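Local atomic coordinates of DNA mismatch repair protein MLH3 (Saccharomyces cerevisiae S288C, PDB entry 6RMN), a protein that works in DNA mismatch repair as a component of the MutLbeta heterodimer, correcting insertion-deletion loops left by replication, DNA damage or meiotic recombination. Residues E53-R56 and L57-F61; I213-L216 and S217-H220. One frame throughout, in Å; residues are numbered along the deposited sequence.

How the contacts relate
Both contacts are local turns of backbone, each made of two adjoining segments, so neither closes a long loop; they follow in series along the chain, neither nesting nor crossing. Contact 1 comes first, mostly in the N-terminal half of helix 48-69, the helix that follows strand 43-47, and carries Glu-53 of the two zinc sites. Contact 2 comes much later, where helix 206-216 ends and runs into the loop leading to strand 232-234. In space they meet: Glu-58 OE1 of contact 1 lies 2.7 Å from His-220 N of contact 2, a probable hydrogen bond, and Ile-55 CD1 packs on Lys-215 CB. Together they tie the zinc-bearing helix to the end of helix 206-216.

Contact 1 of 2, residues E53-R56 and L57-F61; sequences ERIR and LEELF. With ZN (zinc ion), chain C; ZN (zinc ion), chain D.
Glu-58 OE2 is gripped by two groups: Arg-54, one helical turn back, whose NE makes a salt bridge to it at 3.2 Å, and the backbone N of Asn-221, which donates a hydrogen bond. The pair lies on helix 48-69 of the C-terminal endonuclease domain, where Glu-53 and Glu-58 are the two glutamates of the DQHA(X)2E(X)4E motif of MutL homologues. Arg-54 and Glu-58 meet with guanidinium and carboxylate planes 86° apart, OE2 approaching the cation obliquely. Bends at chi2 (76°) and chi3 (-122°) steer the arginine along its own helix toward the next turn, while Leu-57 CD2 lies over one guanidinium face, 3.7 Å from Arg-54 NH2. With an alanine here, Glu-58 OE2 would probably be left without its charged mate and Leu-57 CD2 without the flat group it packs against. The other carboxylate oxygen, Glu-58 OE1, turns to the backbone N of His-220. Glu-53, extended from the helix, bridges two zinc ions: OE1 binds one at 2.0 Å, with His-49, Cys-194 and a residue from the chain of another protein, and OE2 the other at 2.3 Å, with Cys-225 and His-227 among its other ligands; OE2 also accepts a hydrogen bond from Ala-226 N. Its backbone stays in the helix, Leu-57 N donating to Glu-53 O at 2.9 Å. Further round, Ile-55 and Glu-59 run side by side, Ile-55 CG2 against Glu-59 OE2 at 3.6 Å. A water donates to Arg-56 O at 3.0 Å and, weakly, to Glu-59 OE1.

Contact 2 of 2, residues I213-L216 and S217-H220; sequences ISKL and SRCH
Ser-217 OG donates to Ser-214 O at 2.8 Å, a side-chain hydrogen bond at the C-terminal end of helix 206-216, where the chain leaves the helix through a type I beta turn from Leu-216 to Cys-219. The hydroxyl turns back to this carbonyl because chi1 of 73° sets OG between the backbone N and the carbonyl carbon. Next to it, Arg-218 NH1 donates to Ser-214 OG at 2.9 Å; the hydroxyl sits at the guanidinium edge, close to its plane, but the bond is bent, with an N-H...O angle of 132°. The same cation lays one face over Lys-215 CA, and its NH2 comes within 3.4 Å of Lys-215 CG, while the two like charges stay apart, Lys-215 NZ 6.2 Å from Arg-218 NH2. Behind these side chains the backbone sets the turn. Ser-217 N closes the last regular helical bond, to Ile-213 O; Arg-218 N and Cys-219 N then reach only three residues back, to Lys-215 O and Leu-216 O. Cys-219 thereby comes round beside Leu-216, SG to CD1 4.4 Å. Further out, Leu-216 packs on Cys-51 of helix 48-69 and on Pro-222, and His-220 stacks on Trp-175. Ile-213 rests on Ile-28 and Ile-30 of strand 27-31 and, with Leu-216, on Val-46 of strand 43-47, so the helix end packs on both the antiparallel sheet of these strands and helix 48-69.

Contact 1 of 2, residues E53-R56 and L57-F61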
# COMPACT_ATOMS: atom_id res chain seq x y z
N GLU B 53 -5.60 -17.33 -4.48
CA GLU B 53 -5.74 -18.78 -4.31
C GLU B 53 -6.39 -19.12 -2.95
O GLU B 53 -7.26 -19.99 -2.91
CB GLU B 53 -4.37 -19.46 -4.44
CG GLU B 53 -4.37 -20.97 -4.35
CD GLU B 53 -2.96 -21.51 -4.47
OE1 GLU B 53 -2.39 -21.45 -5.58
OE2 GLU B 53 -2.40 -21.92 -3.43
N ARG B 54 -5.99 -18.41 -1.88
CA ARG B 54 -6.54 -18.57 -0.54
C ARG B 54 -8.04 -18.24 -0.47
O ARG B 54 -8.82 -19.01 0.10
CB ARG B 54 -5.78 -17.71 0.48
CG ARG B 54 -6.27 -17.90 1.91
CD ARG B 54 -5.74 -19.21 2.42
NE ARG B 54 -6.79 -20.11 2.84
CZ ARG B 54 -6.57 -21.32 3.35
NH1 ARG B 54 -5.33 -21.77 3.49
NH2 ARG B 54 -7.58 -22.07 3.73
N ILE B 55 -8.42 -17.06 -1.02
CA ILE B 55 -9.80 -16.59 -1.07
C ILE B 55 -10.64 -17.62 -1.83
O ILE B 55 -11.76 -17.94 -1.41
CB ILE B 55 -9.91 -15.16 -1.74
CG1 ILE B 55 -9.13 -14.09 -0.93
CG2 ILE B 55 -11.38 -14.74 -1.95
CD1 ILE B 55 -8.67 -12.89 -1.74
N ARG B 56 -10.11 -18.09 -2.97
CA ARG B 56 -10.78 -19.03 -3.86
C ARG B 56 -10.99 -20.39 -3.23
O ARG B 56 -12.06 -20.96 -3.42
CB ARG B 56 -10.04 -19.12 -5.21
CG ARG B 56 -10.31 -17.93 -6.10
CD ARG B 56 -9.57 -18.03 -7.42
NE ARG B 56 -9.76 -16.83 -8.25
CZ ARG B 56 -10.78 -16.65 -9.09
NH1 ARG B 56 -11.70 -17.58 -9.24
NH2 ARG B 56 -10.87 -15.52 -9.79
N LEU B 57 -10.00 -20.89 -2.46
CA LEU B 57 -10.06 -22.16 -1.75
C LEU B 57 -11.13 -22.17 -0.69
O LEU B 57 -11.97 -23.07 -0.68
CB LEU B 57 -8.70 -22.56 -1.14
CG LEU B 57 -8.70 -23.90 -0.38
CD1 LEU B 57 -8.74 -25.09 -1.35
CD2 LEU B 57 -7.56 -23.98 0.57
N GLU B 58 -11.14 -21.15 0.16
CA GLU B 58 -12.13 -21.03 1.23
C GLU B 58 -13.59 -20.94 0.68
O GLU B 58 -14.50 -21.45 1.34
CB GLU B 58 -11.77 -19.87 2.17
CG GLU B 58 -10.45 -20.11 2.88
CD GLU B 58 -10.28 -19.43 4.22
OE1 GLU B 58 -11.25 -18.77 4.67
OE2 GLU B 58 -9.20 -19.57 4.84
N GLU B 59 -13.78 -20.36 -0.54
CA GLU B 59 -15.08 -20.28 -1.22
C GLU B 59 -15.48 -21.68 -1.68
O GLU B 59 -16.64 -22.06 -1.56
CB GLU B 59 -15.02 -19.34 -2.44
CG GLU B 59 -15.03 -17.85 -2.09
CD GLU B 59 -14.68 -16.83 -3.17
OE1 GLU B 59 -14.36 -17.22 -4.31
OE2 GLU B 59 -14.73 -15.62 -2.84
N LEU B 60 -14.50 -22.45 -2.22
CA LEU B 60 -14.70 -23.82 -2.73
C LEU B 60 -15.06 -24.78 -1.61
O LEU B 60 -15.97 -25.60 -1.78
CB LEU B 60 -13.47 -24.31 -3.53
CG LEU B 60 -13.26 -23.71 -4.93
CD1 LEU B 60 -11.96 -24.15 -5.52
CD2 LEU B 60 -14.38 -24.06 -5.87
N PHE B 61 -14.34 -24.67 -0.48
CA PHE B 61 -14.57 -25.44 0.73
C PHE B 61 -15.94 -25.15 1.31
O PHE B 61 -16.68 -26.10 1.60
CB PHE B 61 -13.45 -25.21 1.76
CG PHE B 61 -12.45 -26.34 1.76
CD1 PHE B 61 -12.76 -27.56 2.37
CD2 PHE B 61 -11.24 -26.23 1.09
CE1 PHE B 61 -11.85 -28.62 2.34
CE2 PHE B 61 -10.35 -27.31 1.05
CZ PHE B 61 -10.66 -28.49 1.67
ZN ZN C . -0.85 -21.72 -6.78
ZN ZN D . -0.19 -22.64 -3.20
O HOH W 1 -13.69 -20.17 -5.81

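Contact 2 of 2, residues I213-L216 and S217-H220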
# COMPACT_ATOMS: atom_id res chain seq x y z
N ILE B 213 -7.20 -7.73 -0.70
CA ILE B 213 -6.79 -7.72 0.72
C ILE B 213 -8.02 -7.71 1.66
O ILE B 213 -7.99 -8.38 2.68
CB ILE B 213 -5.75 -6.61 1.03
CG1 ILE B 213 -4.50 -6.72 0.11
CG2 ILE B 213 -5.33 -6.58 2.53
CD1 ILE B 213 -3.69 -8.10 0.12
N SER B 214 -9.10 -7.00 1.28
CA SER B 214 -10.35 -6.94 2.04
C SER B 214 -10.94 -8.35 2.21
O SER B 214 -11.32 -8.74 3.33
CB SER B 214 -11.37 -6.05 1.33
OG SER B 214 -12.61 -6.02 2.00
N LYS B 215 -10.99 -9.12 1.10
CA LYS B 215 -11.48 -10.49 1.08
C LYS B 215 -10.53 -11.41 1.86
O LYS B 215 -11.01 -12.24 2.62
CB LYS B 215 -11.64 -10.98 -0.37
CG LYS B 215 -12.82 -10.38 -1.13
CD LYS B 215 -12.82 -10.82 -2.59
CE LYS B 215 -14.07 -10.41 -3.32
NZ LYS B 215 -13.89 -10.48 -4.79
N LEU B 216 -9.19 -11.24 1.70
CA LEU B 216 -8.18 -12.02 2.42
C LEU B 216 -8.33 -11.89 3.93
O LEU B 216 -8.31 -12.91 4.62
CB LEU B 216 -6.75 -11.67 1.98
CG LEU B 216 -5.64 -12.60 2.56
CD1 LEU B 216 -5.76 -14.05 2.03
CD2 LEU B 216 -4.25 -12.03 2.32
N SER B 217 -8.54 -10.67 4.43
CA SER B 217 -8.73 -10.42 5.86
C SER B 217 -10.00 -11.07 6.43
O SER B 217 -10.15 -11.12 7.66
CB SER B 217 -8.72 -8.91 6.14
OG SER B 217 -9.92 -8.30 5.70
N ARG B 218 -10.91 -11.55 5.56
CA ARG B 218 -12.16 -12.18 5.98
C ARG B 218 -12.06 -13.71 5.99
O ARG B 218 -12.99 -14.38 6.45
CB ARG B 218 -13.36 -11.69 5.15
CG ARG B 218 -13.83 -10.28 5.54
CD ARG B 218 -15.18 -9.87 4.95
NE ARG B 218 -15.32 -10.13 3.51
CZ ARG B 218 -14.94 -9.31 2.54
NH1 ARG B 218 -14.36 -8.15 2.83
NH2 ARG B 218 -15.12 -9.64 1.27
N CYS B 219 -10.91 -14.24 5.51
CA CYS B 219 -10.58 -15.66 5.44
C CYS B 219 -10.29 -16.22 6.82
O CYS B 219 -9.86 -15.48 7.71
CB CYS B 219 -9.40 -15.89 4.50
SG CYS B 219 -9.81 -15.69 2.75
N HIS B 220 -10.50 -17.54 6.98
CA HIS B 220 -10.23 -18.24 8.23
C HIS B 220 -8.72 -18.34 8.43
O HIS B 220 -8.26 -18.11 9.54
CB HIS B 220 -10.90 -19.62 8.25
CG HIS B 220 -10.69 -20.35 9.55
ND1 HIS B 220 -11.30 -19.93 10.71
CD2 HIS B 220 -9.91 -21.41 9.82
CE1 HIS B 220 -10.89 -20.76 11.65
NE2 HIS B 220 -10.04 -21.66 11.16